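Local coordinates for protein DNA polymerase III beta subunit (Streptococcus pyogenes, PDB 2AVT) that probably forms, as a two-chain ring, the sliding clamp that encircles DNA and holds the replicative polymerase on its template, at residues G164-L169 against D198-L203; H172-A177 against L189-N194; V178-H183 against G247-T252; S229-R234 against T242-G247. One frame throughout, in Å; residues are numbered along the deposited sequence.

Contact 1: G164-L169 against D198-L203; sequences GVHIVL and DFMVVL. Unlike the reference sequence in segment 198-203: Phe199 (reference Leu).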
loop_
_atom_site.group_PDB
_atom_site.type_symbol
_atom_site.label_atom_id
_atom_site.label_comp_id
_atom_site.label_asym_id
_atom_site.label_seq_id
_atom_site.Cartn_x
_atom_site.Cartn_y
_atom_site.Cartn_z
ATOM N N GLY A 164 10.027 -22.876 10.855
ATOM C CA GLY A 164 11.231 -22.640 10.080
ATOM C C GLY A 164 11.437 -23.538 8.877
ATOM O O GLY A 164 10.597 -24.375 8.548
ATOM N N VAL A 165 12.565 -23.335 8.208
ATOM C CA VAL A 165 12.936 -24.126 7.043
ATOM C C VAL A 165 14.053 -25.032 7.527
ATOM O O VAL A 165 15.026 -24.556 8.104
ATOM C CB VAL A 165 13.459 -23.222 5.891
ATOM C CG1 VAL A 165 13.883 -24.071 4.689
ATOM C CG2 VAL A 165 12.375 -22.247 5.471
ATOM N N HIS A 166 13.902 -26.338 7.336
ATOM C CA HIS A 166 14.944 -27.275 7.764
ATOM C C HIS A 166 16.014 -27.326 6.683
ATOM O O HIS A 166 15.722 -27.657 5.538
ATOM C CB HIS A 166 14.368 -28.683 7.968
ATOM C CG HIS A 166 15.315 -29.630 8.645
ATOM N ND1 HIS A 166 15.142 -30.998 8.628
ATOM C CD2 HIS A 166 16.432 -29.405 9.379
ATOM C CE1 HIS A 166 16.111 -31.574 9.319
ATOM N NE2 HIS A 166 16.907 -30.628 9.787
ATOM N N ILE A 167 17.245 -26.981 7.044
ATOM C CA ILE A 167 18.363 -27.000 6.095
ATOM C C ILE A 167 19.393 -27.984 6.642
ATOM O O ILE A 167 19.866 -27.820 7.768
ATOM C CB ILE A 167 19.048 -25.617 5.971
ATOM C CG1 ILE A 167 18.018 -24.533 5.649
ATOM C CG2 ILE A 167 20.090 -25.659 4.870
ATOM C CD1 ILE A 167 17.359 -24.692 4.312
ATOM N N VAL A 168 19.741 -28.994 5.846
ATOM C CA VAL A 168 20.699 -30.012 6.282
ATOM C C VAL A 168 21.758 -30.382 5.244
ATOM O O VAL A 168 21.451 -30.551 4.066
ATOM C CB VAL A 168 19.983 -31.334 6.660
ATOM C CG1 VAL A 168 20.994 -32.339 7.197
ATOM C CG2 VAL A 168 18.909 -31.075 7.674
ATOM N N LEU A 169 23.004 -30.503 5.688
ATOM C CA LEU A 169 24.087 -30.908 4.797
ATOM C C LEU A 169 24.574 -32.265 5.300
ATOM O O LEU A 169 25.108 -32.364 6.405
ATOM C CB LEU A 169 25.245 -29.910 4.826
ATOM C CG LEU A 169 26.385 -30.317 3.880
ATOM C CD1 LEU A 169 25.856 -30.334 2.451
ATOM C CD2 LEU A 169 27.561 -29.359 4.008
ATOM N N ASP A 198 29.385 -30.964 7.788
ATOM C CA ASP A 198 27.957 -31.237 7.888
ATOM C C ASP A 198 27.281 -30.231 8.823
ATOM O O ASP A 198 27.931 -29.631 9.676
ATOM C CB ASP A 198 27.707 -32.659 8.406
ATOM C CG ASP A 198 28.062 -33.733 7.386
ATOM O OD1 ASP A 198 27.605 -33.636 6.229
ATOM O OD2 ASP A 198 28.787 -34.684 7.748
ATOM N N PHE A 199 25.972 -30.056 8.652
ATOM C CA PHE A 199 25.197 -29.127 9.468
ATOM C C PHE A 199 23.738 -29.538 9.387
ATOM O O PHE A 199 23.329 -30.225 8.449
ATOM C CB PHE A 199 25.457 -27.685 9.031
ATOM C CG PHE A 199 24.879 -27.345 7.690
ATOM C CD1 PHE A 199 23.594 -26.845 7.579
ATOM C CD2 PHE A 199 25.632 -27.530 6.529
ATOM C CE1 PHE A 199 23.061 -26.532 6.344
ATOM C CE2 PHE A 199 25.099 -27.217 5.294
ATOM C CZ PHE A 199 23.815 -26.718 5.201
ATOM N N MET A 200 22.951 -29.113 10.371
ATOM C CA MET A 200 21.527 -29.420 10.401
ATOM C C MET A 200 20.816 -28.421 11.298
ATOM O O MET A 200 20.884 -28.520 12.521
ATOM C CB MET A 200 21.286 -30.833 10.928
ATOM C CG MET A 200 19.819 -31.186 10.967
ATOM S SD MET A 200 19.539 -32.842 11.562
ATOM C CE MET A 200 19.291 -32.526 13.323
ATOM N N VAL A 201 20.128 -27.464 10.690
ATOM C CA VAL A 201 19.438 -26.437 11.454
ATOM C C VAL A 201 18.046 -26.151 10.928
ATOM O O VAL A 201 17.625 -26.672 9.893
ATOM C CB VAL A 201 20.234 -25.110 11.437
ATOM C CG1 VAL A 201 21.589 -25.306 12.077
ATOM C CG2 VAL A 201 20.396 -24.622 10.005
ATOM N N VAL A 202 17.331 -25.313 11.667
ATOM C CA VAL A 202 15.990 -24.903 11.300
ATOM C C VAL A 202 16.019 -23.387 11.445
ATOM O O VAL A 202 16.308 -22.866 12.521
ATOM C CB VAL A 202 14.934 -25.506 12.245
ATOM C CG1 VAL A 202 13.546 -25.047 11.830
ATOM C CG2 VAL A 202 15.020 -27.034 12.212
ATOM N N LEU A 203 15.745 -22.691 10.348
ATOM C CA LEU A 203 15.776 -21.235 10.338
ATOM C C LEU A 203 14.384 -20.654 10.144
ATOM O O LEU A 203 13.685 -21.003 9.187
ATOM C CB LEU A 203 16.693 -20.747 9.213
ATOM C CG LEU A 203 17.194 -19.313 9.368
ATOM C CD1 LEU A 203 17.990 -19.224 10.661
ATOM C CD2 LEU A 203 18.070 -18.923 8.198
#
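From Val165 opposite Leu203 to Leu169 opposite Phe199, strands 164-169 and 199-203 run antiparallel, their axes 4.3 Å apart at closest and their directions 162° apart. Bonds go both ways at the hydrogen-bonded pairs Val165-Leu203, Ile167-Val201 and Leu169-Phe199. The last is uneven: Leu169 N is 2.8 Å from Phe199 O, but the return bond from Phe199 N to Leu169 O is weak at 3.3 Å.

On the face with Ile167 and Leu169, the Phe199 ring folds back across the partner strand. Its CG sits between its own backbone N and carbonyl carbon (chi1 70°), and Ile167 CG2 comes in at the ring edge, 3.4 Å from Phe199 CE1. The ring stands implausibly close to Leu169 CB in the model, which makes its exact placing over the strand doubtful.

The other face belongs to His166, Val168 and Met200. His166 turns an edge to strand 199-203: its CD2 is 3.0 Å from Val201 O, and its NE2 lies 3.2 Å from Met200 CG. That same Met200 CG presses on Val168 CG2 at a tight 3.4 Å, the two side chains lying alongside each other.

Within its chain, strand 199-204 is one of the two outermost strands of its sheet, and strand 174-180 flanks 164-170 on its far side. Phe199 continues onto Phe175 and Phe226, while Val165 and Leu203 both rest on Leu208 of helix 205-214.

Contact 2: H172-A177 against L189-N194; sequences HKDFKA and LITLDN
This is the open end of the beta hairpin formed by strands 174-180 and 184-191, where Phe175 and Ile190 form a hydrogen-bonded pair and the strands are antiparallel at 159°. Phe175 N meets Ile190 O at 2.7 Å, and Ile190 N returns a bond of 2.9 Å to Phe175 O. One step further out, after strand 189-191 has ended, Leu192 N still reaches Lys173 O at 2.8 Å and almost straight (171°). Lys173 and Asp174 together face Ser170 of the preceding strand, a classic beta bulge.

The inward face is apolar. Phe175 has CG anti to its backbone N (chi1 -177°), which leads the ring away from strand 189-191 toward Ile167 and Leu169, leaving CB to touch Ile190 CB and, at 4.1 Å, Leu192 CD2. Helix 139-149 covers this face, Ile145 touching both Phe175 and Ile190.

The outward face mixes charge with methyl groups. Lys173 runs beside Thr191, its CD 4.0 Å from Thr191 CG2, and bends at its end so that NZ forms a salt bridge of 3.2 Å with Asp174 OD2, coming from above the carboxylate plane. Asn171 ND2 bonds to the same oxygen. Lys176 carries its NZ off to a salt bridge with Asp253, while its aliphatic stem lies alongside Leu189, with Lys176 CG pressed to 3.4 Å from Leu189 CD2.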
loop_
_atom_site.group_PDB
_atom_site.type_symbol
_atom_site.label_atom_id
_atom_site.label_comp_id
_atom_site.label_asym_id
_atom_site.label_seq_id
_atom_site.Cartn_x
_atom_site.Cartn_y
_atom_site.Cartn_z
ATOM N N HIS A 172 28.834 -34.499 3.915
ATOM C CA HIS A 172 29.671 -33.372 3.514
ATOM C C HIS A 172 29.373 -32.804 2.132
ATOM O O HIS A 172 30.145 -31.988 1.630
ATOM C CB HIS A 172 31.149 -33.776 3.551
ATOM C CG HIS A 172 31.644 -34.173 4.907
ATOM N ND1 HIS A 172 31.810 -33.271 5.935
ATOM C CD2 HIS A 172 32.028 -35.376 5.398
ATOM C CE1 HIS A 172 32.277 -33.900 7.000
ATOM N NE2 HIS A 172 32.418 -35.177 6.699
ATOM N N LYS A 173 28.270 -33.200 1.511
ATOM C CA LYS A 173 28.009 -32.690 0.172
ATOM C C LYS A 173 26.545 -32.656 -0.238
ATOM O O LYS A 173 26.173 -31.928 -1.159
ATOM C CB LYS A 173 28.781 -33.522 -0.860
ATOM C CG LYS A 173 28.137 -34.876 -1.151
ATOM C CD LYS A 173 28.824 -35.603 -2.294
ATOM C CE LYS A 173 27.967 -36.751 -2.808
ATOM N NZ LYS A 173 27.565 -37.664 -1.703
ATOM N N ASP A 174 25.713 -33.451 0.425
ATOM C CA ASP A 174 24.298 -33.486 0.090
ATOM C C ASP A 174 23.543 -32.410 0.879
ATOM O O ASP A 174 23.416 -32.497 2.101
ATOM C CB ASP A 174 23.730 -34.883 0.375
ATOM C CG ASP A 174 24.318 -35.949 -0.542
ATOM O OD1 ASP A 174 24.125 -35.851 -1.773
ATOM O OD2 ASP A 174 24.976 -36.881 -0.033
ATOM N N PHE A 175 23.053 -31.403 0.160
ATOM C CA PHE A 175 22.331 -30.271 0.748
ATOM C C PHE A 175 20.811 -30.420 0.638
ATOM O O PHE A 175 20.282 -30.637 -0.454
ATOM C CB PHE A 175 22.769 -28.985 0.028
ATOM C CG PHE A 175 22.154 -27.719 0.572
ATOM C CD1 PHE A 175 20.876 -27.335 0.202
ATOM C CD2 PHE A 175 22.878 -26.889 1.406
ATOM C CE1 PHE A 175 20.331 -26.142 0.650
ATOM C CE2 PHE A 175 22.337 -25.693 1.858
ATOM C CZ PHE A 175 21.064 -25.320 1.478
ATOM N N LYS A 176 20.104 -30.303 1.761
ATOM C CA LYS A 176 18.644 -30.390 1.722
ATOM C C LYS A 176 17.978 -29.213 2.448
ATOM O O LYS A 176 18.352 -28.858 3.561
ATOM C CB LYS A 176 18.142 -31.704 2.342
ATOM C CG LYS A 176 16.620 -31.846 2.293
ATOM C CD LYS A 176 16.101 -33.083 3.023
ATOM C CE LYS A 176 16.371 -33.004 4.522
ATOM N NZ LYS A 176 15.877 -34.213 5.249
ATOM N N ALA A 177 16.998 -28.605 1.793
ATOM C CA ALA A 177 16.246 -27.504 2.377
ATOM C C ALA A 177 14.790 -27.925 2.274
ATOM O O ALA A 177 14.284 -28.132 1.170
ATOM C CB ALA A 177 16.476 -26.212 1.594
ATOM N N LEU A 189 16.854 -30.214 -3.123
ATOM C CA LEU A 189 18.072 -30.988 -2.906
ATOM C C LEU A 189 19.149 -30.476 -3.844
ATOM O O LEU A 189 18.891 -30.192 -5.009
ATOM C CB LEU A 189 17.839 -32.472 -3.187
ATOM C CG LEU A 189 16.733 -33.199 -2.430
ATOM C CD1 LEU A 189 16.810 -34.681 -2.783
ATOM C CD2 LEU A 189 16.889 -33.004 -0.929
ATOM N N ILE A 190 20.357 -30.357 -3.325
ATOM C CA ILE A 190 21.476 -29.885 -4.117
ATOM C C ILE A 190 22.699 -30.660 -3.674
ATOM O O ILE A 190 22.800 -31.046 -2.510
ATOM C CB ILE A 190 21.715 -28.371 -3.883
ATOM C CG1 ILE A 190 20.574 -27.564 -4.504
ATOM C CG2 ILE A 190 23.043 -27.950 -4.471
ATOM C CD1 ILE A 190 20.710 -26.065 -4.315
ATOM N N THR A 191 23.607 -30.924 -4.609
ATOM C CA THR A 191 24.848 -31.620 -4.282
ATOM C C THR A 191 25.923 -30.564 -4.438
ATOM O O THR A 191 26.064 -29.976 -5.510
ATOM C CB THR A 191 25.172 -32.785 -5.258
ATOM O OG1 THR A 191 24.028 -33.632 -5.415
ATOM C CG2 THR A 191 26.321 -33.621 -4.704
ATOM N N LEU A 192 26.674 -30.304 -3.376
ATOM C CA LEU A 192 27.727 -29.296 -3.432
ATOM C C LEU A 192 28.876 -29.769 -4.324
ATOM O O LEU A 192 29.148 -30.968 -4.411
ATOM C CB LEU A 192 28.270 -29.015 -2.033
ATOM C CG LEU A 192 27.266 -28.664 -0.936
ATOM C CD1 LEU A 192 28.022 -28.272 0.332
ATOM C CD2 LEU A 192 26.370 -27.529 -1.407
ATOM N N ASP A 193 29.545 -28.828 -4.984
ATOM C CA ASP A 193 30.671 -29.177 -5.839
ATOM C C ASP A 193 31.884 -29.468 -4.967
ATOM O O ASP A 193 32.729 -30.292 -5.314
ATOM C CB ASP A 193 30.994 -28.041 -6.807
ATOM C CG ASP A 193 29.886 -27.800 -7.808
ATOM O OD1 ASP A 193 29.157 -28.761 -8.130
ATOM O OD2 ASP A 193 29.754 -26.653 -8.287
ATOM N N ASN A 194 31.964 -28.786 -3.831
ATOM C CA ASN A 194 33.067 -28.987 -2.900
ATOM C C ASN A 194 32.532 -29.450 -1.555
ATOM O O ASN A 194 31.556 -28.903 -1.044
ATOM C CB ASN A 194 33.858 -27.692 -2.722
ATOM C CG ASN A 194 34.463 -27.204 -4.020
ATOM O OD1 ASN A 194 35.134 -27.960 -4.724
ATOM N ND2 ASN A 194 34.229 -25.936 -4.348
#

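Contact 3: V178-H183 against G247-T252; sequences VATDSH and GNYPDT
Tyr249 and Thr252 meet Val178 and Thr180 where the loop leading from strand 238-243 to strand 262-267 passes over the end of strand 174-180, in the central domain of the clamp. Tyr249 has the most surface covered. Its CG is anti to the backbone N (chi1 -166°), and the ring extends toward the strand, crossing Val178 obliquely with CE2 4.0 Å from Val178 CG1. At the far end, the Tyr249 OH sits 3.4 Å from Thr180 CG2. Water 1, near the ring plane, ties that hydroxyl to the strand: it lies 2.7 Å from Tyr249 OH and accepts the Thr180 N-H at 3.0 Å. Pro250 CD lies over one face of the tyrosine ring, offset toward its rim, and His166 of the adjoining strand meets the ring with planes at about 40°.

Val178 and Thr252 reach toward each other tip to tip, Val178 CG1 being 3.7 Å from Thr252 CG2. Thr252 OG1, 3.8 Å from Val178 CG2, is buried here and has no polar partner in the model, and Val178 and Thr252 meet by van der Waals contact.

Thr180 divides its branches: the methyl goes to the tyrosine and the hydroxyl to the turn beyond the strand. There Thr180 OG1 is hydrogen-bonded to Arg184 O and closes an ST turn by accepting from Ser182 N at 3.0 Å, the N-H pointing in at 144°.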
loop_
_atom_site.group_PDB
_atom_site.type_symbol
_atom_site.label_atom_id
_atom_site.label_comp_id
_atom_site.label_asym_id
_atom_site.label_seq_id
_atom_site.Cartn_x
_atom_site.Cartn_y
_atom_site.Cartn_z
ATOM N N VAL A 178 14.125 -28.074 3.418
ATOM C CA VAL A 178 12.719 -28.469 3.424
ATOM C C VAL A 178 11.889 -27.680 4.434
ATOM O O VAL A 178 12.378 -27.289 5.494
ATOM C CB VAL A 178 12.553 -29.974 3.746
ATOM C CG1 VAL A 178 12.956 -30.243 5.179
ATOM C CG2 VAL A 178 11.113 -30.394 3.512
ATOM N N ALA A 179 10.628 -27.448 4.086
ATOM C CA ALA A 179 9.700 -26.725 4.953
ATOM C C ALA A 179 8.316 -27.316 4.734
ATOM O O ALA A 179 7.973 -27.707 3.622
ATOM C CB ALA A 179 9.692 -25.235 4.618
ATOM N N THR A 180 7.527 -27.372 5.802
ATOM C CA THR A 180 6.186 -27.924 5.734
ATOM C C THR A 180 5.279 -27.384 6.837
ATOM O O THR A 180 5.738 -26.924 7.885
ATOM C CB THR A 180 6.213 -29.467 5.844
ATOM O OG1 THR A 180 4.888 -29.981 5.693
ATOM C CG2 THR A 180 6.753 -29.908 7.190
ATOM N N ASP A 181 3.980 -27.442 6.569
ATOM C CA ASP A 181 2.951 -26.993 7.499
ATOM C C ASP A 181 2.057 -28.202 7.793
ATOM O O ASP A 181 0.896 -28.042 8.150
ATOM C CB ASP A 181 2.119 -25.879 6.862
ATOM C CG ASP A 181 1.312 -26.365 5.681
ATOM O OD1 ASP A 181 1.717 -27.374 5.070
ATOM O OD2 ASP A 181 0.271 -25.741 5.357
ATOM N N SER A 182 2.610 -29.407 7.626
ATOM C CA SER A 182 1.891 -30.663 7.853
ATOM C C SER A 182 0.559 -30.650 7.122
ATOM O O SER A 182 -0.440 -31.215 7.569
ATOM C CB SER A 182 1.656 -30.898 9.340
ATOM O OG SER A 182 0.785 -29.924 9.886
ATOM N N HIS A 183 0.567 -29.969 5.987
ATOM C CA HIS A 183 -0.586 -29.860 5.107
ATOM C C HIS A 183 0.006 -29.936 3.700
ATOM O O HIS A 183 -0.523 -30.608 2.814
ATOM C CB HIS A 183 -1.295 -28.520 5.308
ATOM C CG HIS A 183 -2.067 -28.427 6.590
ATOM N ND1 HIS A 183 -3.148 -29.237 6.863
ATOM C CD2 HIS A 183 -1.912 -27.627 7.671
ATOM C CE1 HIS A 183 -3.622 -28.943 8.061
ATOM N NE2 HIS A 183 -2.892 -27.972 8.575
ATOM N N GLY A 247 15.330 -27.798 18.622
ATOM C CA GLY A 247 14.411 -28.910 18.629
ATOM C C GLY A 247 14.687 -29.887 17.509
ATOM O O GLY A 247 15.523 -29.651 16.635
ATOM N N ASN A 248 13.961 -30.996 17.552
ATOM C CA ASN A 248 14.070 -32.065 16.573
ATOM C C ASN A 248 13.064 -31.813 15.453
ATOM O O ASN A 248 11.859 -31.869 15.686
ATOM C CB ASN A 248 13.741 -33.395 17.253
ATOM C CG ASN A 248 14.427 -33.547 18.595
ATOM O OD1 ASN A 248 15.589 -33.946 18.669
ATOM N ND2 ASN A 248 13.714 -33.212 19.665
ATOM N N TYR A 249 13.540 -31.536 14.246
ATOM C CA TYR A 249 12.623 -31.307 13.136
ATOM C C TYR A 249 12.041 -32.669 12.762
ATOM O O TYR A 249 12.736 -33.680 12.838
ATOM C CB TYR A 249 13.364 -30.711 11.936
ATOM C CG TYR A 249 12.438 -30.140 10.888
ATOM C CD1 TYR A 249 11.827 -28.903 11.071
ATOM C CD2 TYR A 249 12.137 -30.855 9.740
ATOM C CE1 TYR A 249 10.940 -28.399 10.138
ATOM C CE2 TYR A 249 11.253 -30.364 8.805
ATOM C CZ TYR A 249 10.657 -29.136 9.008
ATOM O OH TYR A 249 9.770 -28.656 8.077
ATOM N N PRO A 250 10.761 -32.719 12.363
ATOM C CA PRO A 250 10.142 -33.996 11.994
ATOM C C PRO A 250 10.820 -34.711 10.827
ATOM O O PRO A 250 11.489 -34.088 10.001
ATOM C CB PRO A 250 8.697 -33.603 11.683
ATOM C CG PRO A 250 8.818 -32.183 11.224
ATOM C CD PRO A 250 9.803 -31.612 12.210
ATOM N N ASP A 251 10.651 -36.030 10.783
ATOM C CA ASP A 251 11.224 -36.852 9.724
ATOM C C ASP A 251 10.389 -36.616 8.473
ATOM O O ASP A 251 9.301 -37.171 8.329
ATOM C CB ASP A 251 11.159 -38.331 10.111
ATOM C CG ASP A 251 11.810 -39.233 9.084
ATOM O OD1 ASP A 251 11.617 -38.998 7.873
ATOM O OD2 ASP A 251 12.506 -40.188 9.493
ATOM N N THR A 252 10.903 -35.793 7.568
ATOM C CA THR A 252 10.184 -35.469 6.346
ATOM C C THR A 252 10.555 -36.357 5.153
ATOM O O THR A 252 9.813 -36.435 4.178
ATOM C CB THR A 252 10.399 -33.982 5.983
ATOM O OG1 THR A 252 9.603 -33.648 4.842
ATOM C CG2 THR A 252 11.861 -33.711 5.685
HETATM O O HOH W 1 8.830 -26.155 8.211
#

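Contact 4: S229-R234 against T242-G247; sequences SQILFR and TRLLEG
With chi1 -64° and an extended chi2, Leu244 sends its branches back over strand 230-234, while chi1 175° in Ile231 turns CG1 away from the backbone N and leaves CG2 between that N and the carbonyl carbon, where Leu244 CD2 touches it at 3.9 Å. The two side chains cross at about a right angle on the open end of the beta hairpin made by strands 230-234 and 238-243. Leu244 also settles on the backbone, its CG 3.5 Å from Gln230 CA.

Ile231 and Thr242 are the hydrogen-bonded pair: Thr242 N reaches Ile231 O at 3.0 Å. The reverse bond, Ile231 N to Thr242 O, is less sure because that oxygen is crowded in the model. Thr242 CB packs 3.9 Å from Ile231 CG2, and its OG1 is buried without a polar partner, lying near the edge of the Phe233 ring. Leu203 of strand 199-204 touches Ile231, Thr242 and Leu244 together, closing this apolar cluster.

Past the end of strand 242-243 the pairing carries on through Leu244 N, which bonds to Ser229 O at 2.7 Å. Water 2 bridges the same place, donating to Leu244 O at 3.2 Å and to Ser229 O at a doubtfully short 2.5 Å.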
loop_
_atom_site.group_PDB
_atom_site.type_symbol
_atom_site.label_atom_id
_atom_site.label_comp_id
_atom_site.label_asym_id
_atom_site.label_seq_id
_atom_site.Cartn_x
_atom_site.Cartn_y
_atom_site.Cartn_z
ATOM N N SER A 229 23.262 -21.595 18.350
ATOM C CA SER A 229 22.107 -20.709 18.461
ATOM C C SER A 229 21.779 -19.854 17.243
ATOM O O SER A 229 20.643 -19.410 17.086
ATOM C CB SER A 229 22.264 -19.806 19.692
ATOM O OG SER A 229 23.528 -19.162 19.690
ATOM N N GLN A 230 22.756 -19.612 16.381
ATOM C CA GLN A 230 22.491 -18.806 15.198
ATOM C C GLN A 230 23.384 -19.086 14.002
ATOM O O GLN A 230 24.404 -19.779 14.098
ATOM C CB GLN A 230 22.570 -17.311 15.537
ATOM C CG GLN A 230 23.562 -16.946 16.623
ATOM C CD GLN A 230 23.785 -15.445 16.733
ATOM O OE1 GLN A 230 22.870 -14.648 16.530
ATOM N NE2 GLN A 230 25.003 -15.057 17.064
ATOM N N ILE A 231 22.973 -18.538 12.866
ATOM C CA ILE A 231 23.712 -18.679 11.628
ATOM C C ILE A 231 24.045 -17.264 11.156
ATOM O O ILE A 231 23.238 -16.339 11.306
ATOM C CB ILE A 231 22.865 -19.432 10.576
ATOM C CG1 ILE A 231 23.590 -19.472 9.232
ATOM C CG2 ILE A 231 21.509 -18.781 10.433
ATOM C CD1 ILE A 231 22.803 -20.201 8.161
ATOM N N LEU A 232 25.253 -17.094 10.632
ATOM C CA LEU A 232 25.710 -15.805 10.142
ATOM C C LEU A 232 25.937 -15.854 8.635
ATOM O O LEU A 232 26.679 -16.706 8.143
ATOM C CB LEU A 232 27.017 -15.410 10.840
ATOM C CG LEU A 232 27.917 -14.343 10.195
ATOM C CD1 LEU A 232 27.220 -12.984 10.128
ATOM C CD2 LEU A 232 29.193 -14.235 11.006
ATOM N N PHE A 233 25.265 -14.968 7.906
ATOM C CA PHE A 233 25.454 -14.866 6.467
ATOM C C PHE A 233 26.285 -13.600 6.318
ATOM O O PHE A 233 25.905 -12.548 6.842
ATOM C CB PHE A 233 24.124 -14.693 5.730
ATOM C CG PHE A 233 23.193 -15.855 5.864
ATOM C CD1 PHE A 233 22.334 -15.952 6.946
ATOM C CD2 PHE A 233 23.149 -16.840 4.891
ATOM C CE1 PHE A 233 21.452 -16.999 7.046
ATOM C CE2 PHE A 233 22.267 -17.893 4.987
ATOM C CZ PHE A 233 21.417 -17.974 6.062
ATOM N N ARG A 234 27.406 -13.685 5.609
ATOM C CA ARG A 234 28.281 -12.534 5.464
ATOM C C ARG A 234 28.805 -12.240 4.059
ATOM O O ARG A 234 29.270 -13.135 3.346
ATOM C CB ARG A 234 29.478 -12.688 6.411
ATOM C CG ARG A 234 30.324 -11.441 6.543
ATOM C CD ARG A 234 31.524 -11.664 7.447
ATOM N NE ARG A 234 32.465 -12.626 6.879
ATOM C CZ ARG A 234 33.618 -12.966 7.446
ATOM N NH1 ARG A 234 33.975 -12.419 8.599
ATOM N NH2 ARG A 234 34.413 -13.854 6.865
ATOM N N THR A 242 20.959 -14.683 12.329
ATOM C CA THR A 242 19.605 -15.156 12.540
ATOM C C THR A 242 19.555 -16.168 13.671
ATOM O O THR A 242 20.394 -17.066 13.746
ATOM C CB THR A 242 19.034 -15.846 11.310
ATOM O OG1 THR A 242 19.170 -14.994 10.165
ATOM C CG2 THR A 242 17.568 -16.153 11.544
ATOM N N ARG A 243 18.563 -16.014 14.547
ATOM C CA ARG A 243 18.372 -16.926 15.668
ATOM C C ARG A 243 17.857 -18.249 15.108
ATOM O O ARG A 243 17.066 -18.259 14.167
ATOM C CB ARG A 243 17.364 -16.321 16.652
ATOM C CG ARG A 243 16.724 -17.285 17.638
ATOM C CD ARG A 243 15.843 -16.502 18.614
ATOM N NE ARG A 243 14.906 -17.345 19.354
ATOM C CZ ARG A 243 13.850 -17.949 18.813
ATOM N NH1 ARG A 243 13.044 -18.686 19.570
ATOM N NH2 ARG A 243 13.590 -17.811 17.520
ATOM N N LEU A 244 18.307 -19.358 15.686
ATOM C CA LEU A 244 17.891 -20.681 15.227
ATOM C C LEU A 244 16.780 -21.290 16.074
ATOM O O LEU A 244 16.713 -21.069 17.285
ATOM C CB LEU A 244 19.088 -21.642 15.225
ATOM C CG LEU A 244 20.260 -21.340 14.283
ATOM C CD1 LEU A 244 21.318 -22.406 14.458
ATOM C CD2 LEU A 244 19.788 -21.300 12.845
ATOM N N LEU A 245 15.910 -22.059 15.427
ATOM C CA LEU A 245 14.833 -22.729 16.138
ATOM C C LEU A 245 15.409 -24.046 16.651
ATOM O O LEU A 245 15.894 -24.863 15.874
ATOM C CB LEU A 245 13.650 -22.980 15.203
ATOM C CG LEU A 245 12.906 -21.717 14.759
ATOM C CD1 LEU A 245 11.918 -22.049 13.651
ATOM C CD2 LEU A 245 12.187 -21.106 15.965
ATOM N N GLU A 246 15.386 -24.236 17.965
ATOM C CA GLU A 246 15.919 -25.463 18.546
ATOM C C GLU A 246 14.868 -26.555 18.545
ATOM O O GLU A 246 13.667 -26.282 18.479
ATOM C CB GLU A 246 16.391 -25.227 19.982
ATOM C CG GLU A 246 17.402 -24.107 20.134
ATOM C CD GLU A 246 17.997 -24.058 21.527
ATOM O OE1 GLU A 246 17.235 -24.238 22.508
ATOM O OE2 GLU A 246 19.225 -23.830 21.641
ATOM N N GLY A 247 15.330 -27.798 18.622
ATOM C CA GLY A 247 14.411 -28.910 18.629
ATOM C C GLY A 247 14.687 -29.887 17.509
ATOM O O GLY A 247 15.523 -29.651 16.635
HETATM O O HOH W 2 18.963 -19.590 18.964
#

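Following the chain, strand 164-170 opens contact 1, and strand 174-180 then opens contacts 2 and 3 in turn. Residues 189-194 close the hairpin of contact 2, and 198-203 close contact 1, whose longer loop thus encloses contact 2. Contact 3 is still open at that point and crosses both; it closes only at 247-252, after the hairpin of contact 4 has opened and shut within its span. Contacts 1 to 3 build on the sheet that runs on into the C-terminal domain, whereas the hairpin of contact 4 belongs to the sheet shared with the N-terminal domain. A probable bond from Leu245 N to Val202 O joins contacts 1 and 4.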